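Local coordinates for protein NDP-rhamnosyltransferase (Saccharopolyspora spinosa, PDB 3TSA) that belongs to the GT-B class of glycosyltransferases, enzymes built from two facing domains that each carry a parallel beta-sheet flanked by helices, at residues 181-186 and 298-303; 323-328 and 364-369; 26-31 and 378-383; 20-25 and 30-35; 253-258 and 263-268. All blocks are in the same frame, centred on the assembly; numbering follows the deposited sequence.

Contact 1: residues 181-186 and 298-303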
# COMPACT_ATOMS: atom_id res chain seq x y z
N PRO A 181 -3.19 -18.44 -6.00
CA PRO A 181 -4.07 -17.58 -6.75
C PRO A 181 -4.25 -18.04 -8.24
O PRO A 181 -4.99 -17.42 -9.00
CB PRO A 181 -3.33 -16.24 -6.71
CG PRO A 181 -1.81 -16.66 -6.88
CD PRO A 181 -1.77 -17.99 -5.99
N CYS A 182 -3.55 -19.11 -8.64
CA CYS A 182 -3.74 -19.57 -10.00
C CYS A 182 -5.13 -20.18 -10.30
O CYS A 182 -5.63 -20.98 -9.51
CB CYS A 182 -2.64 -20.65 -10.27
SG CYS A 182 -2.57 -21.18 -12.02
N PRO A 183 -5.78 -19.78 -11.40
CA PRO A 183 -7.01 -20.43 -11.81
C PRO A 183 -6.77 -21.96 -11.77
O PRO A 183 -5.80 -22.44 -12.34
CB PRO A 183 -7.21 -19.87 -13.23
CG PRO A 183 -6.55 -18.50 -13.19
CD PRO A 183 -5.33 -18.73 -12.36
N PRO A 184 -7.59 -22.78 -11.02
CA PRO A 184 -7.22 -24.20 -10.89
C PRO A 184 -7.09 -24.94 -12.20
O PRO A 184 -6.27 -25.86 -12.29
CB PRO A 184 -8.39 -24.79 -10.09
CG PRO A 184 -8.71 -23.58 -9.11
CD PRO A 184 -8.60 -22.33 -10.03
N SER A 185 -7.86 -24.55 -13.23
CA SER A 185 -7.80 -25.30 -14.53
C SER A 185 -6.43 -25.07 -15.16
O SER A 185 -6.05 -25.86 -16.02
CB SER A 185 -8.89 -24.86 -15.54
OG SER A 185 -8.66 -23.50 -15.91
N LEU A 186 -5.71 -24.01 -14.77
CA LEU A 186 -4.36 -23.74 -15.39
C LEU A 186 -3.20 -24.19 -14.54
O LEU A 186 -2.05 -24.10 -15.00
CB LEU A 186 -4.16 -22.22 -15.60
CG LEU A 186 -5.29 -21.57 -16.44
CD1 LEU A 186 -5.04 -20.09 -16.43
CD2 LEU A 186 -5.30 -22.12 -17.90
N THR A 298 0.96 -9.48 -15.06
CA THR A 298 0.38 -9.02 -16.35
C THR A 298 -0.70 -10.01 -16.76
O THR A 298 -1.85 -9.62 -17.08
CB THR A 298 1.45 -8.86 -17.37
OG1 THR A 298 2.31 -7.73 -16.98
CG2 THR A 298 0.80 -8.63 -18.79
N ALA A 299 -0.34 -11.30 -16.72
CA ALA A 299 -1.28 -12.33 -17.28
C ALA A 299 -2.51 -12.52 -16.41
O ALA A 299 -3.62 -12.67 -16.93
CB ALA A 299 -0.53 -13.66 -17.48
N PHE A 300 -2.34 -12.55 -15.08
CA PHE A 300 -3.48 -12.75 -14.23
C PHE A 300 -4.37 -11.50 -14.23
O PHE A 300 -5.58 -11.60 -14.07
CB PHE A 300 -3.05 -13.13 -12.79
CG PHE A 300 -2.59 -14.56 -12.64
CD1 PHE A 300 -2.36 -15.42 -13.73
CD2 PHE A 300 -2.37 -15.03 -11.38
CE1 PHE A 300 -1.92 -16.80 -13.50
CE2 PHE A 300 -2.01 -16.35 -11.16
CZ PHE A 300 -1.74 -17.22 -12.23
N THR A 301 -3.78 -10.31 -14.44
CA THR A 301 -4.60 -9.10 -14.51
C THR A 301 -5.44 -9.20 -15.78
O THR A 301 -6.64 -8.93 -15.74
CB THR A 301 -3.75 -7.83 -14.52
OG1 THR A 301 -3.12 -7.69 -13.25
CG2 THR A 301 -4.56 -6.60 -14.81
N ALA A 302 -4.79 -9.56 -16.92
CA ALA A 302 -5.52 -9.74 -18.15
C ALA A 302 -6.64 -10.81 -17.93
O ALA A 302 -7.80 -10.55 -18.31
CB ALA A 302 -4.59 -10.12 -19.32
N THR A 303 -6.29 -11.94 -17.32
CA THR A 303 -7.23 -13.10 -17.24
C THR A 303 -8.41 -12.67 -16.33
O THR A 303 -9.59 -12.85 -16.71
CB THR A 303 -6.49 -14.30 -16.69
OG1 THR A 303 -5.58 -14.67 -17.71
CG2 THR A 303 -7.46 -15.48 -16.51
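P181, C182 and P183 file past the ring of F300 where the two Rossmann-like halves of the GT-B fold come together, the loop after strand 177-180 meeting helix 296-304 of the other half. P181 begins the contact with its backbone: its carbonyl oxygen O lies 3.8 Å from CE2 of F300, while its ring carbon CG stands farther back at 4.3 Å from the same CE2. C182 then brings its CA to 3.8 Å from CZ of F300. Its sulfur is turned anti to the backbone N (chi1 -172°), which sets SG 4.1 Å from F300 CZ in an oblique sulfur-aromatic contact. The amide N of C182 is hydrogen-bonded to OD1 of D180, so the main chain is tied down just where it passes the ring.

P183 is the residue that lies over a face of F300. Beyond it the loop turns back on itself, with L186 N bonded to P183 O at 2.9 Å. F300 meets all three loop residues with the far end of its ring, which its first torsion (chi1 -77°, CG anti to the carbonyl carbon) turns to the loop. No hydrogen bond crosses between the segments; the ring lies against two prolines, the cysteine and a backbone carbonyl in a buried, largely apolar contact. P183 CD makes a CH-pi approach, 4.2 Å from the centre of the F300 ring and 25° off the ring normal, displaced toward the rim at CZ.

Contact 2: residues 323-328 and 364-369; sequences RNLAAA and IKLSDE
L366 pushes the end of its side chain into the angle between L325 and A328, so that a single leucine of helix 358-371 makes the whole contact with residues 323-328, the last part of helix 318-327 and the turn after it. The close part is small. CD1 of L366 lies 3.7 Å from CD1 of L325 and 4.0 Å from CB of A328, and its other methyl, CD2, reaches the same A328 CB at 4.2 Å. L325 gets there through its torsion: CG anti to the backbone N (chi1 -175°) carries CD1 to L366, the two side chains passing at a slant. L325 also touches Q309 and V311 of strand 309-311, and A330 touches both leucines, so the C-terminal sheet and the turn that follows helix 318-327 pack here too.

Away from these methyls the contact opens quickly. A328 is already partly exposed, and K365, although its CB starts toward the other helix, sends its amine away into an exposed position. N324 and E369 turn their polar ends to another part of the chain: N324 ND2 is bonded to L186 O, and E369 OE2 to S185 OG, both on the loop that follows strand 177-180. The contact therefore rests on the burial of methyl groups and on shape; no directional bond links the two segments directly, and the hydrogen bonds nearby join each helix separately to that loop.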
# COMPACT_ATOMS: atom_id res chain seq x y z
N ARG A 323 0.99 -22.59 -22.47
CA ARG A 323 0.38 -23.77 -23.00
C ARG A 323 -1.03 -23.97 -22.41
O ARG A 323 -1.99 -24.32 -23.16
CB ARG A 323 1.24 -25.04 -22.73
CG ARG A 323 2.48 -25.17 -23.60
CD ARG A 323 3.04 -26.61 -23.42
NE ARG A 323 3.40 -26.94 -22.01
CZ ARG A 323 4.68 -26.93 -21.61
NH1 ARG A 323 5.61 -26.54 -22.45
NH2 ARG A 323 4.99 -27.26 -20.38
N ASN A 324 -1.15 -23.66 -21.14
CA ASN A 324 -2.42 -24.02 -20.51
C ASN A 324 -3.46 -22.98 -20.84
O ASN A 324 -4.63 -23.32 -21.09
CB ASN A 324 -2.24 -24.16 -19.00
CG ASN A 324 -1.31 -25.37 -18.63
OD1 ASN A 324 -0.89 -26.19 -19.50
ND2 ASN A 324 -0.91 -25.38 -17.37
N LEU A 325 -3.03 -21.72 -20.94
CA LEU A 325 -3.93 -20.66 -21.40
C LEU A 325 -4.47 -20.94 -22.83
O LEU A 325 -5.64 -20.79 -23.12
CB LEU A 325 -3.16 -19.34 -21.44
CG LEU A 325 -4.13 -18.17 -21.81
CD1 LEU A 325 -4.94 -17.78 -20.64
CD2 LEU A 325 -3.47 -16.94 -22.29
N ALA A 326 -3.58 -21.31 -23.73
CA ALA A 326 -3.99 -21.68 -25.11
C ALA A 326 -4.92 -22.86 -25.12
O ALA A 326 -5.90 -22.86 -25.84
CB ALA A 326 -2.73 -21.97 -25.98
N ALA A 327 -4.61 -23.87 -24.32
CA ALA A 327 -5.51 -25.04 -24.27
C ALA A 327 -6.90 -24.64 -23.84
O ALA A 327 -7.90 -25.20 -24.32
CB ALA A 327 -4.94 -26.15 -23.39
N ALA A 328 -6.97 -23.64 -22.95
CA ALA A 328 -8.25 -23.04 -22.47
C ALA A 328 -9.03 -22.29 -23.51
O ALA A 328 -10.21 -21.93 -23.27
CB ALA A 328 -8.04 -22.16 -21.25
N ILE A 364 -13.08 -15.14 -20.20
CA ILE A 364 -14.10 -14.88 -19.18
C ILE A 364 -14.37 -16.15 -18.33
O ILE A 364 -14.59 -16.07 -17.10
CB ILE A 364 -15.35 -14.30 -19.80
CG1 ILE A 364 -15.08 -12.84 -20.31
CG2 ILE A 364 -16.55 -14.32 -18.74
CD1 ILE A 364 -14.97 -11.79 -19.25
N LYS A 365 -14.38 -17.32 -18.97
CA LYS A 365 -14.47 -18.57 -18.16
C LYS A 365 -13.38 -18.68 -17.08
O LYS A 365 -13.60 -19.02 -15.91
CB LYS A 365 -14.53 -19.85 -19.07
CG LYS A 365 -15.84 -19.87 -19.88
CD LYS A 365 -17.03 -20.14 -18.97
CE LYS A 365 -18.29 -20.21 -19.76
NZ LYS A 365 -19.21 -20.89 -18.87
N LEU A 366 -12.14 -18.33 -17.47
CA LEU A 366 -11.05 -18.35 -16.52
C LEU A 366 -11.26 -17.26 -15.44
O LEU A 366 -10.95 -17.47 -14.27
CB LEU A 366 -9.71 -18.10 -17.25
CG LEU A 366 -9.32 -19.25 -18.22
CD1 LEU A 366 -8.08 -18.81 -19.08
CD2 LEU A 366 -8.86 -20.48 -17.51
N SER A 367 -11.78 -16.11 -15.87
CA SER A 367 -11.98 -14.99 -14.96
C SER A 367 -13.00 -15.48 -13.87
O SER A 367 -12.94 -15.21 -12.66
CB SER A 367 -12.56 -13.84 -15.70
OG SER A 367 -12.76 -12.90 -14.69
N ASP A 368 -13.95 -16.27 -14.31
CA ASP A 368 -14.95 -16.85 -13.35
C ASP A 368 -14.34 -17.82 -12.32
O ASP A 368 -14.87 -17.89 -11.18
CB ASP A 368 -16.09 -17.55 -14.10
CG ASP A 368 -16.97 -16.61 -14.93
OD1 ASP A 368 -16.92 -15.37 -14.84
OD2 ASP A 368 -17.81 -17.13 -15.68
N GLU A 369 -13.29 -18.55 -12.69
CA GLU A 369 -12.56 -19.38 -11.73
C GLU A 369 -11.91 -18.49 -10.67
O GLU A 369 -11.93 -18.83 -9.49
CB GLU A 369 -11.49 -20.21 -12.42
CG GLU A 369 -12.06 -21.32 -13.29
CD GLU A 369 -10.90 -22.18 -13.78
OE1 GLU A 369 -10.26 -22.86 -12.96
OE2 GLU A 369 -10.64 -22.13 -14.99

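Contact 3: residues 26-31 and 378-383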
# COMPACT_ATOMS: atom_id res chain seq x y z
N GLN A 26 -2.85 -5.88 7.17
CA GLN A 26 -2.69 -4.63 7.91
C GLN A 26 -4.08 -4.00 8.07
O GLN A 26 -4.36 -3.43 9.13
CB GLN A 26 -1.75 -3.71 7.12
CG GLN A 26 -0.33 -4.32 7.19
CD GLN A 26 0.78 -3.34 6.73
OE1 GLN A 26 0.51 -2.38 6.07
NE2 GLN A 26 1.97 -3.56 7.21
N ALA A 27 -4.98 -4.16 7.09
CA ALA A 27 -6.31 -3.58 7.21
C ALA A 27 -7.21 -4.26 8.29
O ALA A 27 -8.21 -3.67 8.72
CB ALA A 27 -7.03 -3.64 5.86
N SER A 28 -6.87 -5.50 8.64
CA SER A 28 -7.52 -6.22 9.69
C SER A 28 -6.78 -6.18 11.03
O SER A 28 -7.05 -7.02 11.88
CB SER A 28 -7.83 -7.65 9.28
OG SER A 28 -6.69 -8.34 8.95
N GLY A 29 -5.88 -5.22 11.18
CA GLY A 29 -5.20 -4.96 12.44
C GLY A 29 -3.93 -5.73 12.76
O GLY A 29 -3.42 -5.65 13.89
N HIS A 30 -3.43 -6.55 11.84
CA HIS A 30 -2.15 -7.25 12.06
C HIS A 30 -0.93 -6.47 11.57
O HIS A 30 -1.04 -5.48 10.84
CB HIS A 30 -2.19 -8.62 11.37
CG HIS A 30 -3.41 -9.42 11.74
ND1 HIS A 30 -3.57 -9.98 12.99
CD2 HIS A 30 -4.56 -9.63 11.07
CE1 HIS A 30 -4.76 -10.57 13.05
NE2 HIS A 30 -5.39 -10.35 11.91
N GLU A 31 0.24 -6.92 12.02
CA GLU A 31 1.47 -6.22 11.63
C GLU A 31 2.18 -7.08 10.59
O GLU A 31 2.12 -8.32 10.67
CB GLU A 31 2.37 -6.09 12.81
CG GLU A 31 1.98 -4.95 13.75
CD GLU A 31 2.85 -4.99 14.95
OE1 GLU A 31 2.53 -5.77 15.89
OE2 GLU A 31 3.95 -4.36 14.87
N ALA A 378 -10.74 -12.35 3.06
CA ALA A 378 -11.27 -13.56 3.60
C ALA A 378 -10.21 -14.56 4.08
O ALA A 378 -10.44 -15.27 5.02
CB ALA A 378 -12.27 -14.19 2.59
N LEU A 379 -9.01 -14.55 3.51
CA LEU A 379 -7.96 -15.38 3.95
C LEU A 379 -7.39 -14.98 5.27
O LEU A 379 -6.72 -15.81 5.88
CB LEU A 379 -6.77 -15.48 2.93
CG LEU A 379 -6.90 -16.61 1.88
CD1 LEU A 379 -6.74 -17.96 2.51
CD2 LEU A 379 -8.21 -16.50 1.08
N VAL A 380 -7.50 -13.71 5.69
CA VAL A 380 -6.90 -13.33 6.97
C VAL A 380 -7.30 -14.26 8.16
O VAL A 380 -6.44 -14.69 8.92
CB VAL A 380 -7.26 -11.87 7.32
CG1 VAL A 380 -6.68 -11.50 8.71
CG2 VAL A 380 -6.69 -10.96 6.21
N ARG A 381 -8.56 -14.68 8.23
CA ARG A 381 -9.03 -15.70 9.19
C ARG A 381 -8.28 -17.04 9.11
O ARG A 381 -7.86 -17.62 10.14
CB ARG A 381 -10.55 -15.89 9.03
CG ARG A 381 -11.12 -17.10 9.71
CD ARG A 381 -11.08 -17.07 11.25
NE ARG A 381 -12.08 -16.17 11.84
CZ ARG A 381 -13.40 -16.24 11.65
NH1 ARG A 381 -14.21 -15.36 12.26
NH2 ARG A 381 -13.91 -17.16 10.84
N THR A 382 -8.10 -17.56 7.90
CA THR A 382 -7.32 -18.76 7.76
C THR A 382 -5.94 -18.58 8.36
O THR A 382 -5.46 -19.49 9.06
CB THR A 382 -7.29 -19.23 6.29
OG1 THR A 382 -8.63 -19.25 5.85
CG2 THR A 382 -6.74 -20.60 6.17
N LEU A 383 -5.32 -17.42 8.15
CA LEU A 383 -3.96 -17.20 8.64
C LEU A 383 -3.99 -17.12 10.17
O LEU A 383 -3.09 -17.62 10.84
CB LEU A 383 -3.39 -15.88 8.04
CG LEU A 383 -3.19 -15.90 6.50
CD1 LEU A 383 -2.44 -14.69 5.92
CD2 LEU A 383 -2.43 -17.04 6.17
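CG1 of V380 approaches the imidazole ring of H30 obliquely, 3.6 Å from NE2 and 3.7 Å from CD2 of that ring. Both ring nitrogens are engaged beyond the two segments: NE2 is hydrogen-bonded to OE2 of E384, farther along helix 376-385, and ND1 to the backbone N of M2. The same valine methyl is pressed by S28, whose OG lies only 3.2 Å from V380 CG1 and 3.8 Å from CG2. S28 OG is held at chi1 59°, between the backbone N and the carbonyl carbon, and its one proton can go to A24 O, the stronger partner, or L25 O. Helix 19-27 ends here in a Schellman motif, with G29 at positive phi and its N bonded to Q26 O at 3.1 Å. In this way the C-terminal helix, having crossed back to the N-terminal half as is usual in GT-B proteins, lies against a helix end; H375 of the second subunit packs on S28.

Chemically, an apolar methyl rests against two neighbouring polar side chains bonded to other residues. With an amide donor at ND1, the pattern is consistent with H30 giving a proton from NE2 to E384, a polar link between the same two elements.

Contact 4: residues 20-25 and 30-35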
# COMPACT_ATOMS: atom_id res chain seq x y z
N PRO A 20 -1.61 -7.47 -2.07
CA PRO A 20 -2.98 -7.34 -1.62
C PRO A 20 -3.20 -8.13 -0.29
O PRO A 20 -3.99 -7.65 0.61
CB PRO A 20 -3.76 -7.98 -2.79
CG PRO A 20 -2.94 -7.48 -3.97
CD PRO A 20 -1.55 -7.70 -3.53
N LEU A 21 -2.59 -9.32 -0.18
CA LEU A 21 -2.71 -10.08 1.07
C LEU A 21 -2.03 -9.31 2.25
O LEU A 21 -2.54 -9.30 3.38
CB LEU A 21 -2.08 -11.49 0.93
CG LEU A 21 -2.25 -12.41 2.13
CD1 LEU A 21 -3.73 -12.62 2.60
CD2 LEU A 21 -1.67 -13.79 1.78
N CYS A 22 -0.87 -8.71 1.98
CA CYS A 22 -0.17 -7.92 3.01
C CYS A 22 -1.10 -6.79 3.47
O CYS A 22 -1.16 -6.50 4.70
CB CYS A 22 1.13 -7.34 2.46
SG CYS A 22 2.39 -8.62 2.31
N TRP A 23 -1.80 -6.16 2.51
CA TRP A 23 -2.66 -5.01 2.80
C TRP A 23 -3.87 -5.54 3.54
O TRP A 23 -4.31 -4.87 4.45
CB TRP A 23 -3.24 -4.45 1.57
CG TRP A 23 -2.40 -3.58 0.80
CD1 TRP A 23 -1.26 -2.88 1.23
CD2 TRP A 23 -2.63 -3.24 -0.57
NE1 TRP A 23 -0.78 -2.16 0.15
CE2 TRP A 23 -1.62 -2.33 -0.95
CE3 TRP A 23 -3.64 -3.59 -1.54
CZ2 TRP A 23 -1.57 -1.77 -2.28
CZ3 TRP A 23 -3.52 -3.13 -2.82
CH2 TRP A 23 -2.49 -2.23 -3.19
N ALA A 24 -4.43 -6.70 3.13
CA ALA A 24 -5.56 -7.33 3.87
C ALA A 24 -5.19 -7.53 5.35
O ALA A 24 -6.03 -7.28 6.21
CB ALA A 24 -5.93 -8.71 3.28
N LEU A 25 -3.98 -8.03 5.61
CA LEU A 25 -3.46 -8.27 6.96
C LEU A 25 -3.44 -6.95 7.74
O LEU A 25 -4.00 -6.89 8.84
CB LEU A 25 -2.05 -8.94 6.89
CG LEU A 25 -2.20 -10.42 6.53
CD1 LEU A 25 -0.88 -10.95 6.00
CD2 LEU A 25 -2.64 -11.25 7.76
N HIS A 30 -3.43 -6.55 11.84
CA HIS A 30 -2.15 -7.25 12.06
C HIS A 30 -0.93 -6.47 11.57
O HIS A 30 -1.04 -5.48 10.84
CB HIS A 30 -2.19 -8.62 11.37
CG HIS A 30 -3.41 -9.42 11.74
ND1 HIS A 30 -3.57 -9.98 12.99
CD2 HIS A 30 -4.56 -9.63 11.07
CE1 HIS A 30 -4.76 -10.57 13.05
NE2 HIS A 30 -5.39 -10.35 11.91
N GLU A 31 0.24 -6.92 12.02
CA GLU A 31 1.47 -6.22 11.63
C GLU A 31 2.18 -7.08 10.59
O GLU A 31 2.12 -8.32 10.67
CB GLU A 31 2.37 -6.09 12.81
CG GLU A 31 1.98 -4.95 13.75
CD GLU A 31 2.85 -4.99 14.95
OE1 GLU A 31 2.53 -5.77 15.89
OE2 GLU A 31 3.95 -4.36 14.87
N VAL A 32 2.80 -6.41 9.62
CA VAL A 32 3.46 -7.11 8.50
C VAL A 32 4.81 -6.48 8.29
O VAL A 32 4.93 -5.24 8.31
CB VAL A 32 2.65 -6.90 7.26
CG1 VAL A 32 3.41 -7.34 5.96
CG2 VAL A 32 1.16 -7.58 7.45
N LEU A 33 5.83 -7.31 8.11
CA LEU A 33 7.15 -6.78 7.78
C LEU A 33 7.72 -7.65 6.66
O LEU A 33 7.68 -8.92 6.73
CB LEU A 33 8.06 -6.92 9.03
CG LEU A 33 9.51 -6.35 8.98
CD1 LEU A 33 9.54 -4.81 8.80
CD2 LEU A 33 10.34 -6.64 10.27
N ILE A 34 8.28 -7.00 5.63
CA ILE A 34 8.84 -7.72 4.48
C ILE A 34 10.38 -7.89 4.63
O ILE A 34 11.10 -6.87 4.65
CB ILE A 34 8.62 -6.88 3.20
CG1 ILE A 34 7.15 -6.46 3.07
CG2 ILE A 34 9.09 -7.67 1.93
CD1 ILE A 34 6.28 -7.56 2.96
N ALA A 35 10.91 -9.12 4.71
CA ALA A 35 12.38 -9.24 4.75
C ALA A 35 12.84 -9.00 3.28
O ALA A 35 12.44 -9.74 2.36
CB ALA A 35 12.77 -10.68 5.25
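The backbone N of H30 is hydrogen-bonded to the carbonyl oxygen of L25 at 3.1 Å. This bond is moderately bent, 152° at the hydrogen, and its donor stands 34° out of the carbonyl plane. It closes off the last turn of helix 19-27 and starts the chain back toward strand 31-36. The H30 ring also passes this oxygen with its edge, CD2 lying 3.6 Å from L25 O.

Beyond the turn, helix and strand run in broadly opposite directions, at 147°, with their axes 8.2 Å apart. V32 packs against the helix with both methyls. CG2 sits 3.5 Å from CB of L25, where the side chains cross at about a right angle, and 3.8 Å from the carbonyl O of C22. CG1, anti to the backbone N, turns to the sulfur of C22 at 4.0 Å. Two residues farther along the strand, I34 extends CD1 to the same C22 SG, at 4.1 Å.

This is the helix-to-strand half of a beta-alpha-beta crossover that joins the neighbouring parallel strands 3-7 and 31-36. V6 of strand 3-7 touches C22, V32 and I34 and so continues the apolar layer into the sheet. L383 of helix 376-385 rests on L25, while W23, pointing away from strand 31-36, stacks with W23 of the second subunit.

Contact 5: residues 253-258 and 263-268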
# COMPACT_ATOMS: atom_id res chain seq x y z
N ALA A 253 -1.32 0.02 -30.77
CA ALA A 253 -0.45 -0.70 -29.78
C ALA A 253 -0.22 0.16 -28.55
O ALA A 253 0.19 1.31 -28.69
CB ALA A 253 0.89 -1.06 -30.46
N VAL A 254 -0.58 -0.30 -27.34
CA VAL A 254 -0.24 0.47 -26.14
C VAL A 254 0.93 -0.25 -25.52
O VAL A 254 0.79 -1.42 -25.18
CB VAL A 254 -1.43 0.58 -25.09
CG1 VAL A 254 -0.97 1.21 -23.76
CG2 VAL A 254 -2.61 1.38 -25.67
N ILE A 255 2.08 0.42 -25.41
CA ILE A 255 3.32 -0.31 -25.03
C ILE A 255 3.67 0.04 -23.61
O ILE A 255 3.91 1.23 -23.26
CB ILE A 255 4.51 0.01 -25.98
CG1 ILE A 255 4.23 -0.48 -27.39
CG2 ILE A 255 5.73 -0.76 -25.56
CD1 ILE A 255 5.00 0.31 -28.46
N ALA A 256 3.65 -1.00 -22.75
CA ALA A 256 3.87 -0.85 -21.31
C ALA A 256 5.17 -1.59 -20.91
O ALA A 256 5.14 -2.83 -20.73
CB ALA A 256 2.65 -1.38 -20.50
N VAL A 257 6.31 -0.89 -20.87
CA VAL A 257 7.60 -1.50 -20.49
C VAL A 257 8.25 -0.56 -19.50
O VAL A 257 7.82 0.60 -19.45
CB VAL A 257 8.53 -1.80 -21.69
CG1 VAL A 257 7.79 -2.72 -22.69
CG2 VAL A 257 9.07 -0.52 -22.32
N PRO A 258 9.25 -1.02 -18.72
CA PRO A 258 9.90 -0.19 -17.69
C PRO A 258 10.61 0.97 -18.32
O PRO A 258 11.07 0.85 -19.46
CB PRO A 258 10.96 -1.14 -17.12
CG PRO A 258 10.30 -2.49 -17.28
CD PRO A 258 9.77 -2.40 -18.66
N ALA A 263 13.95 3.20 -24.30
CA ALA A 263 14.92 3.63 -25.33
C ALA A 263 15.09 2.61 -26.49
O ALA A 263 15.46 2.98 -27.62
CB ALA A 263 16.28 3.95 -24.65
N LEU A 264 14.77 1.35 -26.23
CA LEU A 264 14.75 0.31 -27.26
C LEU A 264 13.76 0.60 -28.43
O LEU A 264 13.89 0.06 -29.52
CB LEU A 264 14.42 -1.06 -26.62
CG LEU A 264 15.27 -1.57 -25.44
CD1 LEU A 264 14.72 -2.87 -24.81
CD2 LEU A 264 16.80 -1.76 -25.86
N LEU A 265 12.77 1.44 -28.18
CA LEU A 265 11.69 1.68 -29.12
C LEU A 265 11.94 2.88 -30.04
O LEU A 265 11.32 3.93 -29.85
CB LEU A 265 10.42 1.97 -28.33
CG LEU A 265 9.94 0.83 -27.42
CD1 LEU A 265 8.77 1.30 -26.54
CD2 LEU A 265 9.65 -0.43 -28.26
N THR A 266 12.75 2.73 -31.06
CA THR A 266 12.96 3.84 -32.00
C THR A 266 11.96 3.90 -33.17
O THR A 266 11.28 2.91 -33.48
CB THR A 266 14.41 3.82 -32.52
OG1 THR A 266 14.65 2.66 -33.34
CG2 THR A 266 15.33 3.77 -31.34
N ASP A 267 11.86 5.07 -33.80
CA ASP A 267 10.97 5.31 -34.95
C ASP A 267 9.61 4.68 -34.72
O ASP A 267 9.03 4.06 -35.61
CB ASP A 267 11.59 4.87 -36.30
CG ASP A 267 12.81 5.71 -36.68
OD1 ASP A 267 13.14 6.72 -36.03
OD2 ASP A 267 13.48 5.32 -37.64
N LEU A 268 9.11 4.87 -33.50
CA LEU A 268 7.82 4.38 -33.08
C LEU A 268 6.75 4.83 -34.09
O LEU A 268 6.68 6.00 -34.43
CB LEU A 268 7.53 4.91 -31.66
CG LEU A 268 7.14 3.97 -30.49
CD1 LEU A 268 5.78 4.43 -30.07
CD2 LEU A 268 7.14 2.51 -30.88
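In I255 the first torsion (chi1 -64°) sets CG1 beside the backbone N and CG2 anti to it, so the two branches part and each finds a different leucine of the loop 263-268. CG2 meets CD1 of L265 tip to tip at 3.8 Å. L265, with its CG anti to the carbonyl carbon (chi1 -61°), extends straight toward the strand. The longer branch of I255 ends in CD1, which comes to 3.9 Å from CD2 of L268, again tip to tip. L268 sits in a partly exposed place at the border of the contact.

Between the two leucines the chain bulges outward through T266 and D267, both exposed, and D267 adopts positive phi as the loop turns back to bring L268 toward I255. The loop thus leaves strand 251-256, packs on one side of I255 and leads on to strand 272-274, the neighbouring parallel strand at the edge of the C-terminal sheet. I274 of that strand touches both L265 and L268, and helix 236-246 adds V242 against I255 and L238 against L265.

No hydrogen bond joins the two segments. The contacts across them are between methyl groups, so the loop is held here by hydrophobic burial, which depends on the fit of the methyl ends rather than on the direction of any polar bond.

How the contacts relate
Contacts 1 and 2 form one cluster, their centres 8 Å apart, because the loop 181-186 of contact 1 is also bonded to both helices of contact 2. A bound magnesium ion lies about 9 Å from the side chain of C182 and about 12 Å from that of L366. Contacts 3 and 4 make a second cluster, also 8 Å between centres; they share H30 and helix 19-27, and both touch the second subunit. Contacts 1 and 3 each join the two family regions, 23 Å apart centre to centre. Contact 5 is about 40 Å from contact 3 between centres, on the opposite side of the chain's centre, but its nearest atoms are about 7 Å from contact 1.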